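Local coordinates for Glyoxalase/Bleomycin resistance protein (Bacillus cereus ATCC 14579, PDB 1XQA) that is of unknown function but binds a magnesium ion and, as a member of the glyoxalase/bleomycin resistance superfamily, may be a metal-dependent enzyme or resistance protein, at residues A[16-19]-A[20-24]; A[40-43]-A[44-48]; A[77-80]-A[81-85]. All blocks are in the same frame, centred on the assembly; numbering follows the deposited sequence.

Contact 1 (A[16-19]-A[20-24]); sequences AARE and FLEKY
Arg18 and Glu22, one turn apart on helix 14-25, form an i to i+4 salt bridge in which the extended arginine chain spans the turn to the glutamate. Its CB points away from residues 20-24, but CG lies anti to the backbone N (chi1 174°) and the chain carries the polar end forward along the helix, toward Glu22. CG already passes 3.3 Å from Glu22 OE2, and CD remains beside the same oxygen. NE then donates a nearly straight bond, 2.8 Å to Glu22 OE2 with an angle of 171° at the hydrogen. The oxygen sits at the edge of the guanidinium, in its plane, and is met on its syn side, though NE comes in well out of the carboxylate plane; the two flat groups stand almost perpendicular, 88° apart. At the tip, NH2 bonds to the carbonyl O of Cys29 of the second subunit and to a water, 3.0 Å from Arg18 NH2, that also lies 3.1 Å from Glu22 OE2. Beneath the pair runs regular helical bonding, such as Glu22 N to Arg18 O at 2.9 Å. Within the fold, Ala17 and Leu21 face strand 47-52, Arg18 and Glu22 lean on strand 28-33, and Phe20 turns to Leu81 of helix 71-83.

Contact 2 (A[40-43]-A[44-48]); sequences MRDN and DGFIL
Met40 and Leu48 form an antiparallel hydrogen-bonded pair, with Met40 N 2.8 Å from Leu48 O and the return bond running from Leu48 N to Met40 O. Arg41 and Ile47 follow as a non-hydrogen-bonded pair before the chain reverses through a type I turn from Asp42 to Gly45. On one face the selenomethionine at position 40 and Leu48 meet through their CB atoms, and both go on to touch helix 14-25: the former packs on Arg18 and Glu22, the latter on Leu21. On the other face lie Arg41 and Ile47. Arg41 has two conformers; in the one described here its chain bends at chi3 (59°) and the guanidinium lies near Ile47 CD1 and Gly45 CA, a contact that remains doubtful.

This is the beta hairpin of strands 37-41 and 47-52, the central pair of a four-stranded mixed sheet in the glyoxalase fold, and the Asp42 carboxylate helps to close its end. With chi1 at 73°, Asp42 CG stands between its own backbone N and carbonyl carbon, which turns OD1 inward over the bend. There OD1 accepts Phe46 N at 2.8 Å from above the carboxylate plane, and takes a weak bond from Asp44 N at 3.0 Å. The main chain adds Gly45 N to Asp42 O and Asp42 N to Phe46 O, both at 3.3 Å. Gly45 takes a positive phi and fills the glycine position of a type I turn with a G1 bulge. OD2 of Asp42 rests 3.4 Å from Phe46 CB, while carboxylate and phenyl planes are inclined at 58°. Beyond the hairpin, Phe46 packs on Ile4 and Leu7, and Ile47 O accepts a hydrogen bond from His6 ND1.

Contact 3 (A[77-80]-A[81-85]); sequences INQR and LKEDG
Leu81 opens the last turn of helix 71-83, which residues 77-85 bring to a close in a Schellman motif. Its N bonds to Ile77 O, and its side chain lies alongside that of Ile77, pointing the same way, with CD1 3.8 Å from Ile77 CG2. Both leucine and isoleucine pack on Phe99 of strand 97-103, while Leu81 also reaches Phe20 and Tyr24 of helix 14-25. Lys82 continues the helical pattern through its N to Asn78 O at 3.0 Å, and its CB rests over the carbonyls of Asn78 and Gln79.

Glu83 N bonds to Gln79 O, and the same two residues meet again at their ends. With CG anti to the backbone N (chi1 173°), the extended Gln79 chain runs toward Glu83, where NE2 donates to Glu83 OE2 at 3.0 Å from above the carboxylate plane; the two flat groups stand 82° apart. The stronger partner of Glu83 is Arg80 of the second subunit, which forms a salt bridge with OE1. Asp84 is the first residue to leave helical angles, yet its N still reaches Arg80 O at 3.0 Å; OD2 probably hydrogen-bonds to Tyr24 OH, and OD1 forms salt bridges with Lys76 and Arg80 of the second subunit. Gly85, with positive phi, is the C-prime residue: its N turns back to Lys82 O at 3.1 Å, while Phe86 N bonds to Leu81 O.

Along the chain the three contacts come in series: a helix, a hairpin, then a helix end. Contact 1 lies between the others, its centre 14 Å from each, whereas contacts 2 and 3 are 23 Å apart and on opposite sides of the chain's centre. Helix 14-25 packs against the sheet holding strands 37-41 and 47-52, and it also meets helix 71-83. One helix therefore ties the first sheet to the helix accompanying the second. Contacts 1 and 3 both reach the second subunit, so helices 14-25 and 71-83 both contribute to the dimer interface.

Contact 1 (A[16-19]-A[20-24])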
loop_
_atom_site.group_PDB
_atom_site.type_symbol
_atom_site.label_atom_id
_atom_site.label_comp_id
_atom_site.label_asym_id
_atom_site.label_seq_id
_atom_site.Cartn_x
_atom_site.Cartn_y
_atom_site.Cartn_z
ATOM N N ALA A 16 -6.169 10.775 -0.103
ATOM C CA ALA A 16 -6.511 9.896 1.023
ATOM C C ALA A 16 -7.137 8.575 0.561
ATOM O O ALA A 16 -6.804 7.508 1.111
ATOM C CB ALA A 16 -7.444 10.596 1.984
ATOM N N ALA A 17 -8.047 8.658 -0.412
ATOM C CA ALA A 17 -8.678 7.464 -0.981
ATOM C C ALA A 17 -7.627 6.590 -1.648
ATOM O O ALA A 17 -7.611 5.387 -1.427
ATOM C CB ALA A 17 -9.784 7.815 -1.960
ATOM N N ARG A 18 -6.729 7.203 -2.425
ATOM C CA ARG A 18 -5.653 6.441 -3.092
ATOM C C ARG A 18 -4.781 5.658 -2.119
ATOM O O ARG A 18 -4.515 4.466 -2.308
ATOM C CB ARG A 18 -4.782 7.385 -3.909
ATOM C CG ARG A 18 -3.552 6.732 -4.525
ATOM C CD ARG A 18 -2.743 7.741 -5.277
ATOM N NE ARG A 18 -1.436 7.202 -5.638
ATOM C CZ ARG A 18 -0.472 7.906 -6.225
ATOM N NH1 ARG A 18 -0.663 9.193 -6.545
ATOM N NH2 ARG A 18 0.678 7.319 -6.521
ATOM N N GLU A 19 -4.313 6.329 -1.074
ATOM C CA GLU A 19 -3.350 5.705 -0.191
ATOM C C GLU A 19 -3.996 4.544 0.593
ATOM O O GLU A 19 -3.357 3.527 0.833
ATOM C CB GLU A 19 -2.651 6.758 0.685
ATOM C CG GLU A 19 -3.304 7.047 1.998
ATOM C CD GLU A 19 -2.712 8.268 2.706
ATOM O OE1 GLU A 19 -3.439 8.851 3.550
ATOM O OE2 GLU A 19 -1.552 8.646 2.404
ATOM N N PHE A 20 -5.270 4.700 0.945
ATOM C CA PHE A 20 -6.046 3.644 1.605
ATOM C C PHE A 20 -6.194 2.424 0.684
ATOM O O PHE A 20 -5.970 1.280 1.101
ATOM C CB PHE A 20 -7.434 4.177 1.980
ATOM C CG PHE A 20 -8.274 3.202 2.756
ATOM C CD1 PHE A 20 -8.038 3.003 4.119
ATOM C CD2 PHE A 20 -9.322 2.496 2.131
ATOM C CE1 PHE A 20 -8.832 2.120 4.856
ATOM C CE2 PHE A 20 -10.122 1.604 2.867
ATOM C CZ PHE A 20 -9.865 1.418 4.238
ATOM N N LEU A 21 -6.534 2.678 -0.586
ATOM C CA LEU A 21 -6.721 1.589 -1.557
ATOM C C LEU A 21 -5.412 0.863 -1.858
ATOM O O LEU A 21 -5.393 -0.368 -2.032
ATOM C CB LEU A 21 -7.386 2.113 -2.836
ATOM C CG LEU A 21 -8.849 2.512 -2.678
ATOM C CD1 LEU A 21 -9.271 3.392 -3.872
ATOM C CD2 LEU A 21 -9.778 1.286 -2.497
ATOM N N GLU A 22 -4.317 1.619 -1.891
ATOM C CA GLU A 22 -2.981 1.024 -2.034
ATOM C C GLU A 22 -2.604 0.159 -0.853
ATOM O O GLU A 22 -2.206 -0.989 -1.026
ATOM C CB GLU A 22 -1.921 2.103 -2.246
ATOM C CG GLU A 22 -2.059 2.747 -3.608
ATOM C CD GLU A 22 -1.258 4.021 -3.761
ATOM O OE1 GLU A 22 -0.761 4.562 -2.752
ATOM O OE2 GLU A 22 -1.160 4.496 -4.902
ATOM N N LYS A 23 -2.750 0.701 0.349
ATOM C CA LYS A 23 -2.325 -0.001 1.552
ATOM C C LYS A 23 -3.121 -1.274 1.826
ATOM O O LYS A 23 -2.535 -2.343 2.052
ATOM C CB LYS A 23 -2.415 0.929 2.761
ATOM C CG LYS A 23 -1.794 0.314 4.022
ATOM C CD LYS A 23 -1.717 1.308 5.132
ATOM C CE LYS A 23 -1.133 0.644 6.360
ATOM N NZ LYS A 23 -0.776 1.647 7.418
ATOM N N TYR A 24 -4.447 -1.168 1.793
ATOM C CA TYR A 24 -5.306 -2.279 2.238
ATOM C C TYR A 24 -5.806 -3.202 1.119
ATOM O O TYR A 24 -6.125 -4.377 1.363
ATOM C CB TYR A 24 -6.468 -1.746 3.095
ATOM C CG TYR A 24 -5.955 -1.093 4.352
ATOM C CD1 TYR A 24 -5.504 -1.871 5.428
ATOM C CD2 TYR A 24 -5.852 0.292 4.450
ATOM C CE1 TYR A 24 -4.984 -1.276 6.569
ATOM C CE2 TYR A 24 -5.338 0.900 5.606
ATOM C CZ TYR A 24 -4.911 0.101 6.655
ATOM O OH TYR A 24 -4.401 0.707 7.778
HETATM O O HOH W 1 1.870 5.212 -4.690
#

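Contact 2 (A[40-43]-A[44-48])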
loop_
_atom_site.group_PDB
_atom_site.type_symbol
_atom_site.label_atom_id
_atom_site.label_comp_id
_atom_site.label_asym_id
_atom_site.label_seq_id
_atom_site.Cartn_x
_atom_site.Cartn_y
_atom_site.Cartn_z
HETATM N N MSE A 40 -6.664 4.267 -10.687
HETATM C CA MSE A 40 -6.256 3.066 -9.960
HETATM C C MSE A 40 -6.620 1.827 -10.775
HETATM O O MSE A 40 -7.596 1.833 -11.520
HETATM C CB MSE A 40 -6.930 2.983 -8.586
HETATM C CG MSE A 40 -6.989 4.309 -7.787
HETATM SE SE MSE A 40 -5.199 4.938 -7.334
HETATM C CE MSE A 40 -4.524 3.337 -6.369
ATOM N N ARG A 41 -5.829 0.768 -10.610
ATOM C CA ARG A 41 -6.018 -0.503 -11.316
ATOM C C ARG A 41 -5.962 -1.629 -10.308
ATOM O O ARG A 41 -5.183 -1.558 -9.363
ATOM C CB ARG A 41 -4.881 -0.752 -12.306
ATOM C CG ARG A 41 -4.729 0.264 -13.413
ATOM C CD ARG A 41 -3.625 -0.175 -14.361
ATOM N NE ARG A 41 -3.878 -1.485 -14.959
ATOM C CZ ARG A 41 -4.531 -1.673 -16.101
ATOM N NH1 ARG A 41 -4.707 -2.899 -16.574
ATOM N NH2 ARG A 41 -5.012 -0.639 -16.770
ATOM N N ASP A 42 -6.769 -2.668 -10.516
ATOM C CA ASP A 42 -6.621 -3.901 -9.762
ATOM C C ASP A 42 -5.861 -4.916 -10.600
ATOM O O ASP A 42 -5.462 -4.626 -11.720
ATOM C CB ASP A 42 -7.973 -4.443 -9.261
ATOM C CG ASP A 42 -8.841 -5.056 -10.368
ATOM O OD1 ASP A 42 -8.434 -5.119 -11.553
ATOM O OD2 ASP A 42 -9.959 -5.491 -10.024
ATOM N N ASN A 43 -5.689 -6.115 -10.062
ATOM C CA ASN A 43 -4.911 -7.156 -10.716
ATOM C C ASN A 43 -5.528 -7.702 -12.008
ATOM O O ASN A 43 -4.822 -8.247 -12.861
ATOM C CB ASN A 43 -4.698 -8.300 -9.736
ATOM C CG ASN A 43 -3.481 -9.089 -10.050
ATOM O OD1 ASN A 43 -3.554 -10.302 -10.281
ATOM N ND2 ASN A 43 -2.335 -8.411 -10.096
ATOM N N ASP A 44 -6.847 -7.551 -12.136
ATOM C CA ASP A 44 -7.602 -8.049 -13.288
ATOM C C ASP A 44 -7.836 -6.988 -14.357
ATOM O O ASP A 44 -8.536 -7.232 -15.331
ATOM C CB ASP A 44 -8.958 -8.586 -12.834
ATOM C CG ASP A 44 -8.985 -10.092 -12.706
ATOM O OD1 ASP A 44 -8.399 -10.795 -13.561
ATOM O OD2 ASP A 44 -9.628 -10.581 -11.757
ATOM N N GLY A 45 -7.286 -5.800 -14.167
ATOM C CA GLY A 45 -7.444 -4.746 -15.163
ATOM C C GLY A 45 -8.677 -3.864 -15.017
ATOM O O GLY A 45 -8.944 -3.038 -15.891
ATOM N N PHE A 46 -9.440 -4.030 -13.938
ATOM C CA PHE A 46 -10.543 -3.104 -13.678
ATOM C C PHE A 46 -9.941 -1.725 -13.428
ATOM O O PHE A 46 -8.902 -1.614 -12.758
ATOM C CB PHE A 46 -11.356 -3.546 -12.455
ATOM C CG PHE A 46 -12.674 -2.812 -12.300
ATOM C CD1 PHE A 46 -13.847 -3.341 -12.833
ATOM C CD2 PHE A 46 -12.743 -1.602 -11.607
ATOM C CE1 PHE A 46 -15.066 -2.666 -12.677
ATOM C CE2 PHE A 46 -13.955 -0.920 -11.462
ATOM C CZ PHE A 46 -15.112 -1.455 -11.994
ATOM N N ILE A 47 -10.573 -0.685 -13.970
ATOM C CA ILE A 47 -10.099 0.689 -13.800
ATOM C C ILE A 47 -11.003 1.456 -12.851
ATOM O O ILE A 47 -12.155 1.725 -13.172
ATOM C CB ILE A 47 -10.069 1.468 -15.149
ATOM C CG1 ILE A 47 -9.306 0.692 -16.229
ATOM C CG2 ILE A 47 -9.527 2.916 -14.961
ATOM C CD1 ILE A 47 -7.868 0.557 -15.968
ATOM N N LEU A 48 -10.464 1.837 -11.701
ATOM C CA LEU A 48 -11.192 2.671 -10.750
ATOM C C LEU A 48 -10.579 4.051 -10.730
ATOM O O LEU A 48 -9.466 4.221 -10.227
ATOM C CB LEU A 48 -11.110 2.051 -9.347
ATOM C CG LEU A 48 -11.666 2.908 -8.195
ATOM C CD1 LEU A 48 -13.157 3.011 -8.309
ATOM C CD2 LEU A 48 -11.272 2.313 -6.841
#

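Contact 3 (A[77-80]-A[81-85])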
loop_
_atom_site.group_PDB
_atom_site.type_symbol
_atom_site.label_atom_id
_atom_site.label_comp_id
_atom_site.label_asym_id
_atom_site.label_seq_id
_atom_site.Cartn_x
_atom_site.Cartn_y
_atom_site.Cartn_z
ATOM N N ILE A 77 -7.642 -8.577 6.845
ATOM C CA ILE A 77 -7.905 -7.173 6.480
ATOM C C ILE A 77 -8.691 -6.451 7.586
ATOM O O ILE A 77 -8.401 -5.296 7.937
ATOM C CB ILE A 77 -8.646 -7.037 5.117
ATOM C CG1 ILE A 77 -7.814 -7.636 3.972
ATOM C CG2 ILE A 77 -8.925 -5.548 4.796
ATOM C CD1 ILE A 77 -8.596 -7.756 2.646
ATOM N N ASN A 78 -9.715 -7.126 8.104
ATOM C CA ASN A 78 -10.476 -6.638 9.259
ATOM C C ASN A 78 -9.577 -6.301 10.455
ATOM O O ASN A 78 -9.648 -5.211 11.011
ATOM C CB ASN A 78 -11.479 -7.730 9.675
ATOM C CG ASN A 78 -12.480 -7.239 10.693
ATOM O OD1 ASN A 78 -12.309 -7.452 11.896
ATOM N ND2 ASN A 78 -13.527 -6.563 10.221
ATOM N N GLN A 79 -8.736 -7.262 10.847
ATOM C CA GLN A 79 -7.817 -7.099 11.982
ATOM C C GLN A 79 -6.869 -5.922 11.751
ATOM O O GLN A 79 -6.673 -5.085 12.642
ATOM C CB GLN A 79 -7.024 -8.397 12.226
ATOM C CG GLN A 79 -5.912 -8.290 13.288
ATOM C CD GLN A 79 -4.789 -9.354 13.153
ATOM O OE1 GLN A 79 -4.821 -10.228 12.264
ATOM N NE2 GLN A 79 -3.788 -9.271 14.044
ATOM N N ARG A 80 -6.314 -5.822 10.544
ATOM C CA ARG A 80 -5.361 -4.757 10.261
ATOM C C ARG A 80 -6.020 -3.389 10.242
ATOM O O ARG A 80 -5.455 -2.425 10.756
ATOM C CB ARG A 80 -4.595 -5.030 8.970
ATOM C CG ARG A 80 -3.666 -6.225 9.112
ATOM C CD ARG A 80 -2.942 -6.596 7.836
ATOM N NE ARG A 80 -2.143 -7.807 8.085
ATOM C CZ ARG A 80 -1.251 -8.307 7.238
ATOM N NH1 ARG A 80 -1.019 -7.718 6.063
ATOM N NH2 ARG A 80 -0.583 -9.398 7.567
ATOM N N LEU A 81 -7.217 -3.314 9.675
ATOM C CA LEU A 81 -7.980 -2.048 9.677
ATOM C C LEU A 81 -8.270 -1.598 11.113
ATOM O O LEU A 81 -8.034 -0.446 11.459
ATOM C CB LEU A 81 -9.276 -2.184 8.875
ATOM C CG LEU A 81 -9.123 -2.198 7.352
ATOM C CD1 LEU A 81 -10.445 -2.603 6.688
ATOM C CD2 LEU A 81 -8.642 -0.840 6.832
ATOM N N LYS A 82 -8.741 -2.529 11.948
ATOM C CA LYS A 82 -9.009 -2.266 13.366
ATOM C C LYS A 82 -7.764 -1.749 14.096
ATOM O O LYS A 82 -7.817 -0.716 14.776
ATOM C CB LYS A 82 -9.526 -3.536 14.052
ATOM C CG LYS A 82 -10.029 -3.314 15.484
ATOM C CD LYS A 82 -10.626 -4.590 16.060
ATOM C CE LYS A 82 -11.168 -4.348 17.459
ATOM N NZ LYS A 82 -11.276 -5.637 18.213
ATOM N N GLU A 83 -6.647 -2.467 13.956
ATOM C CA GLU A 83 -5.381 -2.064 14.580
ATOM C C GLU A 83 -4.882 -0.723 14.105
ATOM O O GLU A 83 -4.171 -0.035 14.828
ATOM C CB GLU A 83 -4.287 -3.074 14.290
ATOM C CG GLU A 83 -4.532 -4.405 14.918
ATOM C CD GLU A 83 -3.516 -5.432 14.491
ATOM O OE1 GLU A 83 -2.732 -5.167 13.554
ATOM O OE2 GLU A 83 -3.520 -6.512 15.096
ATOM N N ASP A 84 -5.237 -0.370 12.884
ATOM C CA ASP A 84 -4.782 0.868 12.282
ATOM C C ASP A 84 -5.766 2.020 12.505
ATOM O O ASP A 84 -5.585 3.111 11.963
ATOM C CB ASP A 84 -4.502 0.666 10.792
ATOM C CG ASP A 84 -3.313 -0.241 10.530
ATOM O OD1 ASP A 84 -2.604 -0.644 11.497
ATOM O OD2 ASP A 84 -3.081 -0.558 9.343
ATOM N N GLY A 85 -6.803 1.779 13.304
ATOM C CA GLY A 85 -7.669 2.865 13.766
ATOM C C GLY A 85 -8.944 3.087 12.988
ATOM O O GLY A 85 -9.631 4.093 13.198
#